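Local atomic coordinates of Fe-S binding reductase, putative (Thermus thermophilus, PDB entry 2D4P), a protein that is of unknown function but has a GNAT-type acetyltransferase fold and may transfer acyl groups. Residues A[52-57]-A[61-66]; A[78-83]-A[95-100]; A[2-7]-A[11-16]. All coordinates share one frame; numbering follows the deposited sequence.

Contact 1: A[52-57]-A[61-66]; sequences AQAVWQ and TTVLVT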
ATOM      1  N   ALA A  52       4.029   1.935  -0.758  1.00 20.44           N
ATOM      2  CA  ALA A  52       4.680   0.828  -1.456  1.00 20.25           C
ATOM      3  C   ALA A  52       5.997   1.274  -2.080  1.00 20.37           C
ATOM      4  O   ALA A  52       6.204   2.447  -2.370  1.00 19.89           O
ATOM      5  CB  ALA A  52       3.766   0.215  -2.501  1.00 20.20           C
ATOM      6  N   GLN A  53       6.893   0.313  -2.286  1.00 19.81           N
ATOM      7  CA  GLN A  53       8.241   0.611  -2.767  1.00 18.78           C
ATOM      8  C   GLN A  53       8.860  -0.579  -3.452  1.00 18.59           C
ATOM      9  O   GLN A  53       8.517  -1.739  -3.165  1.00 19.17           O
ATOM     10  CB  GLN A  53       9.161   1.067  -1.605  1.00 19.03           C
ATOM     11  CG  GLN A  53       9.433  -0.039  -0.596  1.00 20.47           C
ATOM     12  CD  GLN A  53      10.229   0.490   0.603  1.00 20.61           C
ATOM     13  OE1 GLN A  53      11.380   0.913   0.433  1.00 21.26           O
ATOM     14  NE2 GLN A  53       9.605   0.513   1.773  1.00 19.76           N
ATOM     15  N   ALA A  54       9.798  -0.274  -4.351  1.00 19.14           N
ATOM     16  CA  ALA A  54      10.552  -1.294  -5.049  1.00 19.64           C
ATOM     17  C   ALA A  54      11.719  -1.792  -4.256  1.00 19.68           C
ATOM     18  O   ALA A  54      12.485  -0.995  -3.670  1.00 21.52           O
ATOM     19  CB  ALA A  54      11.032  -0.787  -6.403  1.00 19.88           C
ATOM     20  N   VAL A  55      11.842  -3.116  -4.228  1.00 19.29           N
ATOM     21  CA  VAL A  55      12.932  -3.810  -3.556  1.00 19.84           C
ATOM     22  C   VAL A  55      13.598  -4.751  -4.566  1.00 19.70           C
ATOM     23  O   VAL A  55      12.939  -5.656  -5.081  1.00 19.31           O
ATOM     24  CB  VAL A  55      12.433  -4.636  -2.383  1.00 20.69           C
ATOM     25  CG1 VAL A  55      13.610  -5.398  -1.702  1.00 21.45           C
ATOM     26  CG2 VAL A  55      11.686  -3.744  -1.365  1.00 23.10           C
ATOM     27  N   TRP A  56      14.857  -4.488  -4.870  1.00 20.65           N
ATOM     28  CA  TRP A  56      15.625  -5.301  -5.840  1.00 21.47           C
ATOM     29  C   TRP A  56      15.937  -6.661  -5.205  1.00 22.22           C
ATOM     30  O   TRP A  56      16.365  -6.760  -4.033  1.00 21.98           O
ATOM     31  CB  TRP A  56      16.891  -4.597  -6.270  1.00 22.23           C
ATOM     32  CG  TRP A  56      17.547  -5.174  -7.488  1.00 22.43           C
ATOM     33  CD1 TRP A  56      16.965  -5.408  -8.722  1.00 23.00           C
ATOM     34  CD2 TRP A  56      18.910  -5.557  -7.615  1.00 22.04           C
ATOM     35  NE1 TRP A  56      17.899  -5.921  -9.595  1.00 23.29           N
ATOM     36  CE2 TRP A  56      19.100  -6.029  -8.939  1.00 21.03           C
ATOM     37  CE3 TRP A  56      19.995  -5.584  -6.731  1.00 24.03           C
ATOM     38  CZ2 TRP A  56      20.333  -6.481  -9.409  1.00 23.28           C
ATOM     39  CZ3 TRP A  56      21.243  -6.049  -7.211  1.00 24.72           C
ATOM     40  CH2 TRP A  56      21.394  -6.488  -8.526  1.00 25.69           C
ATOM     41  N   GLN A  57      15.654  -7.712  -5.961  1.00 21.47           N
ATOM     42  CA  GLN A  57      15.926  -9.074  -5.509  1.00 22.81           C
ATOM     43  C   GLN A  57      17.301  -9.594  -5.971  1.00 22.67           C
ATOM     44  O   GLN A  57      17.661 -10.717  -5.657  1.00 23.33           O
ATOM     45  CB  GLN A  57      14.835 -10.023  -6.004  1.00 22.99           C
ATOM     46  CG  GLN A  57      13.418  -9.590  -5.731  1.00 26.31           C
ATOM     47  CD  GLN A  57      13.088  -9.566  -4.282  1.00 29.69           C
ATOM     48  OE1 GLN A  57      13.066 -10.625  -3.653  1.00 32.54           O
ATOM     49  NE2 GLN A  57      12.794  -8.373  -3.738  1.00 28.90           N
ATOM     50  N   THR A  61      12.760  -7.364  -9.570  1.00 20.76           N
ATOM     51  CA  THR A  61      12.315  -6.443  -8.533  1.00 20.59           C
ATOM     52  C   THR A  61      10.946  -6.854  -8.026  1.00 20.80           C
ATOM     53  O   THR A  61      10.118  -7.378  -8.771  1.00 21.25           O
ATOM     54  CB  THR A  61      12.299  -5.037  -9.115  1.00 21.03           C
ATOM     55  OG1 THR A  61      13.641  -4.676  -9.478  1.00 23.77           O
ATOM     56  CG2 THR A  61      11.806  -3.967  -8.127  1.00 21.31           C
ATOM     57  N   THR A  62      10.722  -6.664  -6.728  1.00 20.37           N
ATOM     58  CA  THR A  62       9.415  -6.803  -6.132  1.00 20.87           C
ATOM     59  C   THR A  62       8.952  -5.449  -5.628  1.00 21.48           C
ATOM     60  O   THR A  62       9.772  -4.678  -5.109  1.00 22.91           O
ATOM     61  CB  THR A  62       9.494  -7.764  -4.909  1.00 21.18           C
ATOM     62  OG1 THR A  62       9.824  -9.097  -5.361  1.00 23.90           O
ATOM     63  CG2 THR A  62       8.152  -7.880  -4.234  1.00 21.54           C
ATOM     64  N   VAL A  63       7.658  -5.149  -5.782  1.00 20.03           N
ATOM     65  CA  VAL A  63       7.076  -4.018  -5.100  1.00 20.69           C
ATOM     66  C   VAL A  63       6.412  -4.526  -3.831  1.00 20.26           C
ATOM     67  O   VAL A  63       5.524  -5.362  -3.879  1.00 20.43           O
ATOM     68  CB  VAL A  63       6.101  -3.234  -6.019  1.00 20.98           C
ATOM     69  CG1 VAL A  63       5.186  -2.332  -5.147  1.00 21.80           C
ATOM     70  CG2 VAL A  63       6.903  -2.389  -6.997  1.00 21.60           C
ATOM     71  N   LEU A  64       6.909  -4.065  -2.679  1.00 20.71           N
ATOM     72  CA  LEU A  64       6.328  -4.389  -1.399  1.00 21.43           C
ATOM     73  C   LEU A  64       5.420  -3.272  -0.920  1.00 21.24           C
ATOM     74  O   LEU A  64       5.815  -2.096  -0.869  1.00 21.87           O
ATOM     75  CB  LEU A  64       7.441  -4.598  -0.380  1.00 22.67           C
ATOM     76  CG  LEU A  64       7.034  -5.124   0.986  1.00 27.75           C
ATOM     77  CD1 LEU A  64       6.307  -6.490   0.946  1.00 32.25           C
ATOM     78  CD2 LEU A  64       8.316  -5.199   1.858  1.00 34.85           C
ATOM     79  N   VAL A  65       4.193  -3.644  -0.599  1.00 21.01           N
ATOM     80  CA  VAL A  65       3.245  -2.717   0.012  1.00 21.49           C
ATOM     81  C   VAL A  65       3.487  -2.785   1.526  1.00 21.61           C
ATOM     82  O   VAL A  65       3.067  -3.719   2.206  1.00 24.01           O
ATOM     83  CB  VAL A  65       1.776  -3.067  -0.321  1.00 21.50           C
ATOM     84  CG1 VAL A  65       0.859  -2.011   0.272  1.00 23.35           C
ATOM     85  CG2 VAL A  65       1.534  -3.205  -1.815  1.00 22.43           C
ATOM     86  N   THR A  66       4.170  -1.781   2.010  1.00 23.24           N
ATOM     87  CA  THR A  66       4.562  -1.622   3.369  1.00 24.68           C
ATOM     88  C   THR A  66       3.377  -1.382   4.260  1.00 23.79           C
ATOM     89  O   THR A  66       3.319  -1.850   5.411  1.00 24.47           O
ATOM     90  CB  THR A  66       5.583  -0.404   3.386  1.00 25.07           C
ATOM     91  OG1 THR A  66       6.653  -0.717   2.455  1.00 32.10           O
ATOM     92  CG2 THR A  66       6.186  -0.294   4.675  1.00 29.95           C
TER
HETATM   93  O   HOH W   1       9.744 -10.746  -3.330  1.00 46.81           O
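Ala52 CB sits at the apolar centre, 3.9 Å from Val63 CG1 and 4.1 Å from Val65 CG2, on the face that helix 73-89 covers through Val83. Further along that face Ala54 CB meets Thr61 CG2 at 3.7 Å. Small alanines on one strand thus face branched residues on the other. Gln53, Val55, Thr62 and Leu64 occupy the other face, where Val55 CG2 and Leu64 CB make a looser apolar contact. Between the faces runs an antiparallel hairpin ladder: Gln53 with Leu64 and Val55 with Thr62 are hydrogen-bonded pairs, and Ala52–Val65, Ala54–Val63 and Trp56–Thr61 are non-hydrogen-bonded ones. Polar groups finish the contact at its ends. Gln53, covered by helix 25-34, gives Thr66 OG1 a straight bond from NE2 in its own amide plane (3.3 Å, 169°). Near the turn, Val55 O accepts twice, from Thr62 N at 2.9 Å and, from the opposite face of its plane, from Gln57 NE2 at 3.0 Å; the bend of Gln57 at chi2 (-66°) folds its amide back over the strand. Thr61 OG1 lies at the Trp56 ring edge, 3.5 Å from CD1. Main-chain bonds therefore set the register, a direct amide-to-hydroxyl bond ties the strands at Thr66, and near the turn a water 2.6 Å from Thr62 OG1 joins it to Gln57 OE1, weakly on the Gln57 side.

Contact 2: A[78-83]-A[95-100]; sequences GLLRAV and VALHLD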
ATOM      1  N   GLY A  78      -8.998  -0.472  -5.241  1.00 20.13           N
ATOM      2  CA  GLY A  78      -8.496   0.511  -6.175  1.00 20.14           C
ATOM      3  C   GLY A  78      -7.060   0.883  -5.884  1.00 20.65           C
ATOM      4  O   GLY A  78      -6.269   1.108  -6.804  1.00 19.84           O
ATOM      5  N   LEU A  79      -6.709   0.938  -4.595  1.00 20.63           N
ATOM      6  CA  LEU A  79      -5.318   1.163  -4.205  1.00 19.78           C
ATOM      7  C   LEU A  79      -4.423   0.006  -4.700  1.00 19.77           C
ATOM      8  O   LEU A  79      -3.337   0.221  -5.258  1.00 20.46           O
ATOM      9  CB  LEU A  79      -5.195   1.333  -2.700  1.00 19.39           C
ATOM     10  CG  LEU A  79      -5.765   2.628  -2.119  1.00 19.75           C
ATOM     11  CD1 LEU A  79      -5.968   2.522  -0.654  1.00 19.14           C
ATOM     12  CD2 LEU A  79      -4.900   3.828  -2.484  1.00 22.25           C
ATOM     13  N   LEU A  80      -4.880  -1.226  -4.517  1.00 20.13           N
ATOM     14  CA  LEU A  80      -4.114  -2.369  -5.000  1.00 19.83           C
ATOM     15  C   LEU A  80      -3.942  -2.309  -6.499  1.00 20.13           C
ATOM     16  O   LEU A  80      -2.873  -2.578  -7.008  1.00 21.14           O
ATOM     17  CB  LEU A  80      -4.768  -3.684  -4.596  1.00 20.75           C
ATOM     18  CG  LEU A  80      -4.751  -3.964  -3.094  1.00 21.02           C
ATOM     19  CD1 LEU A  80      -5.690  -5.126  -2.825  1.00 22.86           C
ATOM     20  CD2 LEU A  80      -3.304  -4.227  -2.599  1.00 22.71           C
ATOM     21  N   ARG A  81      -4.998  -1.934  -7.205  1.00 20.86           N
ATOM     22  CA  ARG A  81      -4.939  -1.840  -8.658  1.00 20.74           C
ATOM     23  C   ARG A  81      -3.930  -0.775  -9.075  1.00 20.85           C
ATOM     24  O   ARG A  81      -3.172  -0.941 -10.058  1.00 19.94           O
ATOM     25  CB  ARG A  81      -6.330  -1.511  -9.235  1.00 21.23           C
ATOM     26  CG  ARG A  81      -7.254  -2.715  -9.315  1.00 25.35           C
ATOM     27  CD  ARG A  81      -8.453  -2.540 -10.240  1.00 28.91           C
ATOM     28  NE  ARG A  81      -9.100  -1.252 -10.042  1.00 30.47           N
ATOM     29  CZ  ARG A  81     -10.080  -1.010  -9.171  1.00 31.91           C
ATOM     30  NH1 ARG A  81     -10.570  -1.985  -8.404  1.00 31.85           N
ATOM     31  NH2 ARG A  81     -10.581   0.232  -9.081  1.00 32.46           N
ATOM     32  N   ALA A  82      -3.903   0.333  -8.341  1.00 20.54           N
ATOM     33  CA  ALA A  82      -3.008   1.428  -8.694  1.00 20.62           C
ATOM     34  C   ALA A  82      -1.563   0.975  -8.447  1.00 20.02           C
ATOM     35  O   ALA A  82      -0.670   1.222  -9.248  1.00 18.99           O
ATOM     36  CB  ALA A  82      -3.342   2.679  -7.876  1.00 19.79           C
ATOM     37  N   VAL A  83      -1.344   0.282  -7.337  1.00 20.96           N
ATOM     38  CA  VAL A  83      -0.012  -0.245  -7.056  1.00 20.18           C
ATOM     39  C   VAL A  83       0.425  -1.242  -8.148  1.00 19.72           C
ATOM     40  O   VAL A  83       1.548  -1.148  -8.663  1.00 19.71           O
ATOM     41  CB  VAL A  83       0.088  -0.887  -5.662  1.00 20.61           C
ATOM     42  CG1 VAL A  83       1.432  -1.580  -5.517  1.00 19.18           C
ATOM     43  CG2 VAL A  83      -0.131   0.180  -4.540  1.00 22.02           C
ATOM     44  N   VAL A  95       4.203  -8.225  -6.799  1.00 19.94           N
ATOM     45  CA  VAL A  95       3.808  -7.316  -5.751  1.00 20.53           C
ATOM     46  C   VAL A  95       3.466  -8.179  -4.534  1.00 20.90           C
ATOM     47  O   VAL A  95       2.786  -9.204  -4.642  1.00 20.75           O
ATOM     48  CB  VAL A  95       2.574  -6.487  -6.158  1.00 20.21           C
ATOM     49  CG1 VAL A  95       2.121  -5.580  -5.050  1.00 19.57           C
ATOM     50  CG2 VAL A  95       2.820  -5.689  -7.502  1.00 20.87           C
ATOM     51  N   ALA A  96       3.951  -7.765  -3.384  1.00 21.14           N
ATOM     52  CA  ALA A  96       3.771  -8.515  -2.141  1.00 21.87           C
ATOM     53  C   ALA A  96       3.326  -7.616  -1.011  1.00 22.52           C
ATOM     54  O   ALA A  96       3.612  -6.408  -1.006  1.00 21.40           O
ATOM     55  CB  ALA A  96       5.096  -9.226  -1.749  1.00 21.93           C
ATOM     56  N   LEU A  97       2.650  -8.221  -0.029  1.00 23.07           N
ATOM     57  CA  LEU A  97       2.108  -7.493   1.110  1.00 24.03           C
ATOM     58  C   LEU A  97       2.116  -8.463   2.295  1.00 24.05           C
ATOM     59  O   LEU A  97       1.837  -9.651   2.126  1.00 23.40           O
ATOM     60  CB  LEU A  97       0.667  -7.079   0.768  1.00 25.09           C
ATOM     61  CG  LEU A  97      -0.165  -6.196   1.683  1.00 30.29           C
ATOM     62  CD1 LEU A  97      -1.123  -5.375   0.873  1.00 28.90           C
ATOM     63  CD2 LEU A  97      -0.921  -7.053   2.670  1.00 33.38           C
ATOM     64  N   HIS A  98       2.425  -7.958   3.487  1.00 24.58           N
ATOM     65  CA  HIS A  98       2.295  -8.742   4.724  1.00 26.78           C
ATOM     66  C   HIS A  98       0.917  -8.454   5.361  1.00 28.07           C
ATOM     67  O   HIS A  98       0.659  -7.359   5.859  1.00 31.11           O
ATOM     68  CB  HIS A  98       3.454  -8.439   5.691  1.00 27.07           C
ATOM     69  CG  HIS A  98       4.819  -8.666   5.103  1.00 29.21           C
ATOM     70  ND1 HIS A  98       5.947  -8.027   5.576  1.00 34.56           N
ATOM     71  CD2 HIS A  98       5.249  -9.495   4.118  1.00 32.90           C
ATOM     72  CE1 HIS A  98       7.004  -8.418   4.878  1.00 35.90           C
ATOM     73  NE2 HIS A  98       6.610  -9.308   3.987  1.00 34.65           N
ATOM     74  N   LEU A  99       0.021  -9.417   5.284  1.00 27.57           N
ATOM     75  CA  LEU A  99      -1.374  -9.267   5.648  1.00 28.53           C
ATOM     76  C   LEU A  99      -1.661  -9.719   7.117  1.00 27.85           C
ATOM     77  O   LEU A  99      -1.292 -10.800   7.524  1.00 27.86           O
ATOM     78  CB  LEU A  99      -2.220 -10.078   4.650  1.00 28.43           C
ATOM     79  CG  LEU A  99      -3.692 -10.365   4.976  1.00 30.45           C
ATOM     80  CD1 LEU A  99      -4.542  -9.087   4.937  1.00 31.48           C
ATOM     81  CD2 LEU A  99      -4.279 -11.458   4.073  1.00 31.33           C
ATOM     82  N   ASP A 100      -2.306  -8.864   7.897  1.00 27.57           N
ATOM     83  CA  ASP A 100      -2.952  -9.307   9.149  1.00 27.67           C
ATOM     84  C   ASP A 100      -4.253  -9.953   8.723  1.00 27.25           C
ATOM     85  O   ASP A 100      -5.116  -9.284   8.177  1.00 27.06           O
ATOM     86  CB  ASP A 100      -3.202  -8.095  10.028  1.00 28.17           C
ATOM     87  CG  ASP A 100      -4.016  -8.398  11.255  1.00 30.02           C
ATOM     88  OD1 ASP A 100      -4.411  -9.561  11.512  1.00 27.99           O
ATOM     89  OD2 ASP A 100      -4.321  -7.465  12.020  1.00 34.93           O
TER
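No flat group stands between Val83 and Val95 or between Leu80 and Leu97, the two pairs that make this contact. The guanidinium of Arg81 lies on the far side of the helix, with Gly78 CA 3.5 Å above one face and displaced toward the rim; its NH1 forms a salt bridge with Glu113. Two aromatic rings border the segments: Gly78 CA lies over a face of the Phe3 ring, off its centre and 3.4 Å from Phe3 CZ, and Phe115 touches Val95.

Across the contact itself everything is aliphatic. Val83 CG1 meets Val95 CG1 at 4.1 Å, the two side chains crossing at a slant. Both methyls are the branches turned away from the backbone N (chi1 172° in Val83, 178° in Val95), which directs them at each other. One helical turn earlier, Leu80 CD2 comes within 4.3 Å of Leu97 CD1, a methyl against a methyl. Leu80 and Val83 are three residues apart and share one side of the helix, just as Val95 and Leu97, two apart, share one face of the strand. The pairing reverses the order, Leu80 with Leu97 and Val83 with Val95, consistent with helix and strand directions that are opposed, though only obliquely. No hydrogen bond crosses; the helix bonds its own main chain, as in Val83 N to Leu79 O at 2.9 Å, while strand 94-97 pairs with strand 61-70.

The contact closes the beta-alpha-beta unit of strand 61-70, helix 73-89 and strand 94-97, a core element of GNAT folds. Val83 also packs on Val63, and Leu97 on Val65 and Ile68. Leu80 reaches Ala109 and Leu110 of helix 104-112, while Leu79 and Val83 extend the packing of helix 73-89 to Phe38 of strand 38-42.

Contact 3: A[2-7]-A[11-16]; sequences RFRPFT and LDRLNR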
ATOM      1  N   ARG A   2     -11.469   8.088  -6.529  1.00 20.26           N
ATOM      2  CA  ARG A   2     -10.297   8.226  -7.383  1.00 19.74           C
ATOM      3  C   ARG A   2      -9.017   7.911  -6.624  1.00 19.20           C
ATOM      4  O   ARG A   2      -8.978   7.989  -5.393  1.00 18.62           O
ATOM      5  CB  ARG A   2     -10.192   9.644  -7.981  1.00 20.63           C
ATOM      6  CG  ARG A   2     -11.307  10.025  -8.925  1.00 21.15           C
ATOM      7  CD  ARG A   2     -11.374   9.209 -10.207  1.00 22.67           C
ATOM      8  NE  ARG A   2     -12.502   9.671 -11.042  1.00 23.45           N
ATOM      9  CZ  ARG A   2     -13.770   9.250 -10.919  1.00 25.98           C
ATOM     10  NH1 ARG A   2     -14.130   8.359  -9.996  1.00 24.39           N
ATOM     11  NH2 ARG A   2     -14.700   9.745 -11.716  1.00 27.13           N
ATOM     12  N   PHE A   3      -7.979   7.577  -7.392  1.00 18.69           N
ATOM     13  CA  PHE A   3      -6.701   7.129  -6.877  1.00 19.54           C
ATOM     14  C   PHE A   3      -5.568   7.920  -7.512  1.00 19.61           C
ATOM     15  O   PHE A   3      -5.452   7.983  -8.741  1.00 19.32           O
ATOM     16  CB  PHE A   3      -6.565   5.619  -7.134  1.00 19.93           C
ATOM     17  CG  PHE A   3      -7.752   4.854  -6.645  1.00 19.96           C
ATOM     18  CD1 PHE A   3      -7.798   4.373  -5.341  1.00 20.13           C
ATOM     19  CD2 PHE A   3      -8.863   4.665  -7.468  1.00 20.96           C
ATOM     20  CE1 PHE A   3      -8.928   3.697  -4.880  1.00 19.58           C
ATOM     21  CE2 PHE A   3      -9.986   4.024  -7.019  1.00 19.61           C
ATOM     22  CZ  PHE A   3     -10.037   3.545  -5.712  1.00 19.80           C
ATOM     23  N   ARG A   4      -4.749   8.564  -6.678  1.00 19.63           N
ATOM     24  CA  ARG A   4      -3.732   9.465  -7.177  1.00 19.83           C
ATOM     25  C   ARG A   4      -2.483   9.460  -6.308  1.00 20.16           C
ATOM     26  O   ARG A   4      -2.521   9.043  -5.147  1.00 19.90           O
ATOM     27  CB  ARG A   4      -4.278  10.902  -7.265  1.00 19.76           C
ATOM     28  CG  ARG A   4      -4.761  11.493  -5.927  1.00 20.85           C
ATOM     29  CD  ARG A   4      -5.138  12.972  -6.057  1.00 20.87           C
ATOM     30  NE  ARG A   4      -5.584  13.586  -4.806  1.00 20.36           N
ATOM     31  CZ  ARG A   4      -4.793  14.056  -3.839  1.00 22.95           C
ATOM     32  NH1 ARG A   4      -3.470  13.996  -3.941  1.00 23.08           N
ATOM     33  NH2 ARG A   4      -5.335  14.616  -2.769  1.00 23.11           N
ATOM     34  N   PRO A   5      -1.381   9.952  -6.876  1.00 20.98           N
ATOM     35  CA  PRO A   5      -0.177  10.206  -6.081  1.00 21.11           C
ATOM     36  C   PRO A   5      -0.538  11.257  -5.067  1.00 20.77           C
ATOM     37  O   PRO A   5      -1.412  12.115  -5.309  1.00 20.35           O
ATOM     38  CB  PRO A   5       0.814  10.798  -7.080  1.00 21.25           C
ATOM     39  CG  PRO A   5       0.331  10.282  -8.383  1.00 22.48           C
ATOM     40  CD  PRO A   5      -1.187  10.344  -8.275  1.00 21.36           C
ATOM     41  N   PHE A   6       0.122  11.186  -3.921  1.00 21.15           N
ATOM     42  CA  PHE A   6      -0.030  12.199  -2.904  1.00 20.68           C
ATOM     43  C   PHE A   6       1.221  13.086  -2.881  1.00 21.14           C
ATOM     44  O   PHE A   6       2.313  12.710  -3.372  1.00 21.45           O
ATOM     45  CB  PHE A   6      -0.354  11.621  -1.499  1.00 21.42           C
ATOM     46  CG  PHE A   6       0.549  10.493  -1.072  1.00 18.42           C
ATOM     47  CD1 PHE A   6       1.841  10.751  -0.652  1.00 20.15           C
ATOM     48  CD2 PHE A   6       0.118   9.168  -1.131  1.00 20.74           C
ATOM     49  CE1 PHE A   6       2.676   9.714  -0.270  1.00 20.10           C
ATOM     50  CE2 PHE A   6       0.942   8.128  -0.736  1.00 21.17           C
ATOM     51  CZ  PHE A   6       2.239   8.401  -0.325  1.00 22.63           C
ATOM     52  N   THR A   7       1.018  14.277  -2.330  1.00 21.72           N
ATOM     53  CA  THR A   7       2.076  15.285  -2.111  1.00 22.22           C
ATOM     54  C   THR A   7       2.088  15.730  -0.666  1.00 22.49           C
ATOM     55  O   THR A   7       1.272  15.290   0.153  1.00 22.03           O
ATOM     56  CB  THR A   7       1.900  16.532  -3.020  1.00 22.39           C
ATOM     57  OG1 THR A   7       0.763  17.294  -2.603  1.00 21.45           O
ATOM     58  CG2 THR A   7       1.601  16.114  -4.476  1.00 24.44           C
ATOM     59  N   LEU A  11      -0.541  15.536   3.729  1.00 22.28           N
ATOM     60  CA  LEU A  11      -0.138  14.952   5.003  1.00 23.11           C
ATOM     61  C   LEU A  11      -1.334  14.737   5.990  1.00 23.04           C
ATOM     62  O   LEU A  11      -1.529  13.636   6.506  1.00 22.70           O
ATOM     63  CB  LEU A  11       1.001  15.781   5.611  1.00 23.93           C
ATOM     64  CG  LEU A  11       1.599  15.256   6.913  1.00 25.26           C
ATOM     65  CD1 LEU A  11       2.195  13.881   6.744  1.00 25.06           C
ATOM     66  CD2 LEU A  11       2.628  16.262   7.419  1.00 28.08           C
ATOM     67  N   ASP A  12      -2.159  15.764   6.202  1.00 23.74           N
ATOM     68  CA  ASP A  12      -3.353  15.640   7.048  1.00 24.52           C
ATOM     69  C   ASP A  12      -4.364  14.588   6.602  1.00 24.61           C
ATOM     70  O   ASP A  12      -4.905  13.869   7.431  1.00 23.54           O
ATOM     71  CB  ASP A  12      -4.055  16.997   7.166  1.00 25.85           C
ATOM     72  CG  ASP A  12      -3.262  17.978   7.983  1.00 28.22           C
ATOM     73  OD1 ASP A  12      -2.316  17.532   8.644  1.00 33.17           O
ATOM     74  OD2 ASP A  12      -3.532  19.202   8.049  1.00 34.58           O
ATOM     75  N   ARG A  13      -4.622  14.522   5.300  1.00 24.38           N
ATOM     76  CA  ARG A  13      -5.504  13.524   4.718  1.00 24.69           C
ATOM     77  C   ARG A  13      -4.995  12.121   5.004  1.00 24.34           C
ATOM     78  O   ARG A  13      -5.777  11.247   5.375  1.00 24.34           O
ATOM     79  CB  ARG A  13      -5.578  13.688   3.200  1.00 25.26           C
ATOM     80  CG  ARG A  13      -6.342  14.878   2.701  1.00 28.33           C
ATOM     81  CD  ARG A  13      -6.356  14.892   1.186  1.00 31.18           C
ATOM     82  NE  ARG A  13      -7.214  15.915   0.602  1.00 35.64           N
ATOM     83  CZ  ARG A  13      -6.835  17.148   0.344  1.00 39.17           C
ATOM     84  NH1 ARG A  13      -5.608  17.561   0.654  1.00 41.01           N
ATOM     85  NH2 ARG A  13      -7.706  17.993  -0.206  1.00 40.73           N
ATOM     86  N   LEU A  14      -3.688  11.895   4.816  1.00 24.13           N
ATOM     87  CA  LEU A  14      -3.118  10.587   5.115  1.00 24.64           C
ATOM     88  C   LEU A  14      -3.321  10.241   6.587  1.00 24.13           C
ATOM     89  O   LEU A  14      -3.727   9.146   6.914  1.00 24.36           O
ATOM     90  CB  LEU A  14      -1.632  10.528   4.785  1.00 24.80           C
ATOM     91  CG  LEU A  14      -1.259  10.576   3.296  1.00 27.24           C
ATOM     92  CD1 LEU A  14       0.264  10.348   3.167  1.00 30.64           C
ATOM     93  CD2 LEU A  14      -1.987   9.529   2.541  1.00 26.73           C
ATOM     94  N   ASN A  15      -3.071  11.208   7.454  1.00 23.97           N
ATOM     95  CA  ASN A  15      -3.112  10.954   8.883  1.00 24.66           C
ATOM     96  C   ASN A  15      -4.536  10.802   9.371  1.00 25.06           C
ATOM     97  O   ASN A  15      -4.795  10.108  10.350  1.00 24.74           O
ATOM     98  CB  ASN A  15      -2.316  12.028   9.605  1.00 24.52           C
ATOM     99  CG  ASN A  15      -0.842  11.725   9.586  1.00 26.42           C
ATOM    100  OD1 ASN A  15      -0.410  10.773  10.223  1.00 29.46           O
ATOM    101  ND2 ASN A  15      -0.068  12.489   8.819  1.00 26.56           N
ATOM    102  N   ARG A  16      -5.489  11.389   8.656  1.00 25.61           N
ATOM    103  CA  ARG A  16      -6.899  11.123   8.957  1.00 25.85           C
ATOM    104  C   ARG A  16      -7.239   9.639   8.755  1.00 24.69           C
ATOM    105  O   ARG A  16      -8.172   9.126   9.382  1.00 24.83           O
ATOM    106  CB  ARG A  16      -7.826  11.998   8.096  1.00 27.11           C
ATOM    107  CG  ARG A  16      -8.158  13.335   8.726  1.00 31.80           C
ATOM    108  CD  ARG A  16      -8.888  14.270   7.765  1.00 36.13           C
ATOM    109  NE  ARG A  16     -10.239  13.778   7.505  1.00 40.77           N
ATOM    110  CZ  ARG A  16     -11.038  14.203   6.523  1.00 42.69           C
ATOM    111  NH1 ARG A  16     -10.622  15.137   5.660  1.00 43.36           N
ATOM    112  NH2 ARG A  16     -12.257  13.674   6.400  1.00 42.85           N
TER
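Arg4 reaches out to Arg13 with the end of its guanidinium. Its CG lies between the backbone nitrogen and the carbonyl carbon (chi1 60°), and from there the chain runs extended to NE, passing Leu39 of strand 38-42. At the tip NH1 donates to Pro5 O at 3.1 Å and forms a salt bridge with Asp10, while NH2 forms one with Glu41. NH2 also stands over one face of the Arg13 guanidinium, toward its rim and 4.1 Å from Arg13 NE, the two planes being 80° apart. Glu41, in a long, weak ion pair with Arg13 NE as well, probably eases the closeness of the two positive charges. A leucine here has no guanidinium to offer Asp10, Glu41 and Pro5 O, and would probably leave the two carboxylates with little more than long, weak ion pairs to Arg13 as countercharge. Edge strand 2-4 leads through the loop 5-10 into helix 11-16, the first strand and helix of a GNAT-like fold. Within this loop Phe6 offers a ring face to the helix: Leu14 CD1 makes a CH-pi contact almost centrally over it, 4.1 Å from the centroid and 9° off the normal. Phe6 packs further on Leu28 and Phe31 of helix 25-34, and Leu14 on Leu28 as well.

In the fold
All three contacts reach the same mixed sheet and all are partly buried, but to different degrees. Contact 2, with no exposed residue among those that touch, is the most interior and purely aliphatic, whereas contacts 1 and 3, on opposite sides of the chain's centre, reach the surface and combine buried apolar residues with polar groups. Contacts 1 and 2 share a border: Val65 N to Ala96 O and Val63 O to Ala96 N, both 2.9 Å, are probable hydrogen bonds joining strand 61-70 to strand 94-97. Contact 3 touches contact 2, but stays about 7 Å from contact 1 at the nearest atoms. Backbone pairing dominates contact 1, while charges and a CH-pi contact mark contact 3.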